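Local coordinates for protein fervidolysin (Fervidobacterium pennivorans, PDB 1R6V) that digests keratin into peptides as a subtilisin-like serine protease, letting its bacterium grow on native feathers, at residues Gly242-Asp246 / Asp247-Ala251; Pro385-Thr388 / Gly389-Val393. The protein carries 1 engineered substitution. All coordinates share one frame; numbering follows the deposited sequence.

Overall arrangement
Both contacts lie in the subtilisin-like catalytic domain and come in series along the chain, contact 1 first. The centres of contact 1 and contact 2 are about 24 Å apart and the nearest atoms of contacts 1 and 2 about 15 Å, so they do not touch. Contact 1 is the entry into helix 246-258, which packs beside helix 275-286 and meets strands of the propeptide. Contact 2 lies within helix 380-397, next to helix 200-209 and the parallel sheet. As in other subtilases, the two helix pairs probably flank that sheet on opposite faces. Contact 2 is the nearer to the presumed charge relay, whose histidine position is an engineered alanine, Ala200: the side chains of Pro385 and Ser381 are about 6 Å apart, those of Val249 and Asp162 about 10 Å.

Contact 1: residues Gly242-Asp246 / Asp247-Ala251; sequences GYVGD and DYVAA
Asp246 OD1 is held by two groups: the hydroxyl of Tyr243, and Arg98 NE in a salt bridge. Tyr243 OH donates to Asp246 OD1 at 2.6 Å, on the lone pair facing away from the other carboxylate oxygen, and lies 3.3 Å from Val249 CG2. Tyr243 swings its ring forward along the chain, its chi1 of -179° placing CG opposite the backbone N, and one ring face lies over Gly245 N, toward the rim. A phenylalanine in its place would probably lose both the bond to Asp246 OD1 and the hydroxyl's contact with Val249 CG2, leaving that oxygen one grip fewer. Gly245, at the N-cap, has phi 106°, a value suited to glycine, and a side chain here would run into Asp247 OD1. Its carbonyl begins the helix ladder, Val249 N to Gly245 O at 3.0 Å. Val244 packs CG2 on Tyr248 CB at 3.6 Å, while Val244 O faces the edge of the Tyr248 ring, 3.1 Å from CD1. One water donates to both Val244 O and Asp247 OD1, tying loop to helix. Asp247 OD1 also accepts a weak bond from Tyr248 N at 3.0 Å, and its OD2 forms a salt bridge with Lys33 NZ. Two acidic residues suit this first turn, where they would face the positive end of the helix dipole. Ser95 OG and Tyr96 N bond Asp246 N and OD2; with Arg98 and Lys33 they lie in the inferred propeptide, so this helix start with glycine at the N-cap is part of the surface on which the prodomain sheet rests, as in other subtilisin zymogens.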
loop_
_atom_site.group_PDB
_atom_site.type_symbol
_atom_site.label_atom_id
_atom_site.label_comp_id
_atom_site.label_asym_id
_atom_site.label_seq_id
_atom_site.Cartn_x
_atom_site.Cartn_y
_atom_site.Cartn_z
ATOM N N GLY A 242 4.054 -3.493 18.788
ATOM C CA GLY A 242 5.431 -3.207 18.440
ATOM C C GLY A 242 5.613 -2.614 17.054
ATOM O O GLY A 242 6.708 -2.143 16.728
ATOM N N TYR A 243 4.560 -2.624 16.239
ATOM C CA TYR A 243 4.676 -2.061 14.888
ATOM C C TYR A 243 5.016 -0.582 15.050
ATOM O O TYR A 243 4.334 0.128 15.794
ATOM C CB TYR A 243 3.368 -2.202 14.108
ATOM C CG TYR A 243 3.470 -1.657 12.703
ATOM C CD1 TYR A 243 4.483 -2.095 11.849
ATOM C CD2 TYR A 243 2.567 -0.711 12.227
ATOM C CE1 TYR A 243 4.602 -1.604 10.550
ATOM C CE2 TYR A 243 2.672 -0.211 10.929
ATOM C CZ TYR A 243 3.700 -0.666 10.097
ATOM O OH TYR A 243 3.810 -0.155 8.817
ATOM N N VAL A 244 6.043 -0.109 14.343
ATOM C CA VAL A 244 6.479 1.278 14.470
ATOM C C VAL A 244 5.629 2.297 13.725
ATOM O O VAL A 244 5.794 3.495 13.934
ATOM C CB VAL A 244 7.969 1.444 14.046
ATOM C CG1 VAL A 244 8.846 0.561 14.917
ATOM C CG2 VAL A 244 8.157 1.083 12.569
ATOM N N GLY A 245 4.723 1.832 12.870
ATOM C CA GLY A 245 3.880 2.757 12.126
ATOM C C GLY A 245 4.294 2.860 10.663
ATOM O O GLY A 245 5.474 2.698 10.333
ATOM N N ASP A 246 3.333 3.142 9.793
ATOM C CA ASP A 246 3.621 3.243 8.362
ATOM C C ASP A 246 4.636 4.349 8.067
ATOM O O ASP A 246 5.446 4.236 7.131
ATOM C CB ASP A 246 2.341 3.504 7.571
ATOM C CG ASP A 246 1.406 2.301 7.524
ATOM O OD1 ASP A 246 1.840 1.163 7.795
ATOM O OD2 ASP A 246 0.222 2.507 7.190
ATOM N N ASP A 247 4.593 5.421 8.859
ATOM C CA ASP A 247 5.535 6.510 8.677
ATOM C C ASP A 247 6.964 6.087 9.032
ATOM O O ASP A 247 7.887 6.378 8.274
ATOM C CB ASP A 247 5.097 7.764 9.483
ATOM C CG ASP A 247 4.789 7.467 10.949
ATOM O OD1 ASP A 247 4.549 6.295 11.307
ATOM O OD2 ASP A 247 4.772 8.431 11.752
ATOM N N TYR A 248 7.164 5.385 10.145
ATOM C CA TYR A 248 8.522 4.982 10.484
ATOM C C TYR A 248 9.031 3.855 9.576
ATOM O O TYR A 248 10.229 3.772 9.317
ATOM C CB TYR A 248 8.637 4.614 11.971
ATOM C CG TYR A 248 8.541 5.836 12.875
ATOM C CD1 TYR A 248 7.347 6.173 13.505
ATOM C CD2 TYR A 248 9.634 6.678 13.050
ATOM C CE1 TYR A 248 7.247 7.334 14.295
ATOM C CE2 TYR A 248 9.546 7.838 13.834
ATOM C CZ TYR A 248 8.355 8.156 14.449
ATOM O OH TYR A 248 8.267 9.295 15.214
ATOM N N VAL A 249 8.134 3.006 9.085
ATOM C CA VAL A 249 8.554 1.961 8.148
ATOM C C VAL A 249 9.049 2.658 6.863
ATOM O O VAL A 249 10.094 2.298 6.316
ATOM C CB VAL A 249 7.399 0.995 7.797
ATOM C CG1 VAL A 249 7.827 0.078 6.633
ATOM C CG2 VAL A 249 7.056 0.131 9.033
ATOM N N ALA A 250 8.300 3.651 6.383
ATOM C CA ALA A 250 8.729 4.390 5.198
ATOM C C ALA A 250 10.127 4.986 5.443
ATOM O O ALA A 250 11.003 4.935 4.570
ATOM C CB ALA A 250 7.706 5.505 4.850
ATOM N N ALA A 251 10.342 5.555 6.628
ATOM C CA ALA A 251 11.657 6.116 6.958
ATOM C C ALA A 251 12.725 5.030 6.888
ATOM O O ALA A 251 13.818 5.270 6.391
ATOM C CB ALA A 251 11.644 6.716 8.361
HETATM O O HOH W 1 3.805 5.442 14.279
#

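Contact 2: residues Pro385-Thr388 / Gly389-Val393; sequences PHVT and GVVAV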
loop_
_atom_site.group_PDB
_atom_site.type_symbol
_atom_site.label_atom_id
_atom_site.label_comp_id
_atom_site.label_asym_id
_atom_site.label_seq_id
_atom_site.Cartn_x
_atom_site.Cartn_y
_atom_site.Cartn_z
ATOM N N PRO A 385 12.562 -15.483 2.774
ATOM C CA PRO A 385 14.016 -15.332 2.844
ATOM C C PRO A 385 14.772 -16.203 1.846
ATOM O O PRO A 385 15.885 -15.861 1.441
ATOM C CB PRO A 385 14.356 -15.684 4.296
ATOM C CG PRO A 385 13.129 -16.352 4.826
ATOM C CD PRO A 385 11.989 -15.710 4.116
ATOM N N HIS A 386 14.187 -17.325 1.445
ATOM C CA HIS A 386 14.878 -18.153 0.455
ATOM C C HIS A 386 14.917 -17.376 -0.850
ATOM O O HIS A 386 15.928 -17.387 -1.555
ATOM C CB HIS A 386 14.150 -19.473 0.234
ATOM C CG HIS A 386 14.323 -20.449 1.354
ATOM N ND1 HIS A 386 15.326 -21.401 1.374
ATOM C CD2 HIS A 386 13.650 -20.593 2.519
ATOM C CE1 HIS A 386 15.261 -22.080 2.503
ATOM N NE2 HIS A 386 14.252 -21.607 3.219
ATOM N N VAL A 387 13.809 -16.717 -1.186
ATOM C CA VAL A 387 13.756 -15.939 -2.419
ATOM C C VAL A 387 14.653 -14.704 -2.305
ATOM O O VAL A 387 15.357 -14.356 -3.247
ATOM C CB VAL A 387 12.310 -15.514 -2.757
ATOM C CG1 VAL A 387 12.307 -14.531 -3.938
ATOM C CG2 VAL A 387 11.492 -16.746 -3.127
ATOM N N THR A 388 14.641 -14.040 -1.156
ATOM C CA THR A 388 15.507 -12.873 -0.999
ATOM C C THR A 388 16.965 -13.295 -1.194
ATOM O O THR A 388 17.766 -12.575 -1.811
ATOM C CB THR A 388 15.294 -12.219 0.394
ATOM O OG1 THR A 388 13.966 -11.682 0.444
ATOM C CG2 THR A 388 16.268 -11.079 0.634
ATOM N N GLY A 389 17.308 -14.478 -0.688
ATOM C CA GLY A 389 18.661 -14.991 -0.850
ATOM C C GLY A 389 18.982 -15.280 -2.313
ATOM O O GLY A 389 20.081 -15.003 -2.799
ATOM N N VAL A 390 18.022 -15.853 -3.029
ATOM C CA VAL A 390 18.230 -16.141 -4.437
ATOM C C VAL A 390 18.443 -14.822 -5.184
ATOM O O VAL A 390 19.328 -14.718 -6.024
ATOM C CB VAL A 390 17.025 -16.904 -5.037
ATOM C CG1 VAL A 390 17.133 -16.955 -6.569
ATOM C CG2 VAL A 390 17.004 -18.336 -4.485
ATOM N N VAL A 391 17.622 -13.816 -4.883
ATOM C CA VAL A 391 17.784 -12.513 -5.535
ATOM C C VAL A 391 19.182 -11.936 -5.279
ATOM O O VAL A 391 19.817 -11.370 -6.180
ATOM C CB VAL A 391 16.707 -11.491 -5.036
ATOM C CG1 VAL A 391 16.984 -10.076 -5.609
ATOM C CG2 VAL A 391 15.320 -11.947 -5.491
ATOM N N ALA A 392 19.662 -12.041 -4.041
ATOM C CA ALA A 392 20.983 -11.510 -3.729
ATOM C C ALA A 392 22.074 -12.173 -4.572
ATOM O O ALA A 392 22.995 -11.495 -5.032
ATOM C CB ALA A 392 21.286 -11.680 -2.232
ATOM N N VAL A 393 21.979 -13.486 -4.757
ATOM C CA VAL A 393 22.964 -14.211 -5.575
ATOM C C VAL A 393 22.848 -13.736 -7.035
ATOM O O VAL A 393 23.855 -13.458 -7.700
ATOM C CB VAL A 393 22.753 -15.768 -5.455
ATOM C CG1 VAL A 393 23.737 -16.526 -6.373
ATOM C CG2 VAL A 393 23.014 -16.200 -4.001
#
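The helix whose first turn carries the presumed catalytic serine, Ser381, runs through the heart of the subtilase fold, and Pro385-Val393 make up about two and a half of its turns. Four successive i to i+4 bonds join them. Gly389 N meets Pro385 O at 2.9 Å from above the carbonyl plane, whereas Val391 N approaches Val387 O at 2.8 Å almost straight on, with an N-H...O angle of 168°. Pro385 fits early in the helix, where its nitrogen has no proton to give and the helix kinks. Branched valines suit this buried rod: Val391 turns CG1 anti to the backbone N (chi1 174°), which lays CG2 against Val387 O at 3.3 Å and brings it within 4.3 Å of Val387 CG1. Val390 repeats the pattern, its CG2 3.3 Å from His386 O. Gly389 has ordinary helical backbone angles, so conformation alone does not demand glycine. Thr388 has its hydroxyl satisfied by Asn265, with a weak second bond to Ala384 O, which lets a polar group be buried here. Pro385 and Thr388 pack on helix 200-209, Val387 and Val391 on strand 290-294, and His386 and Val387 on strand 338-343.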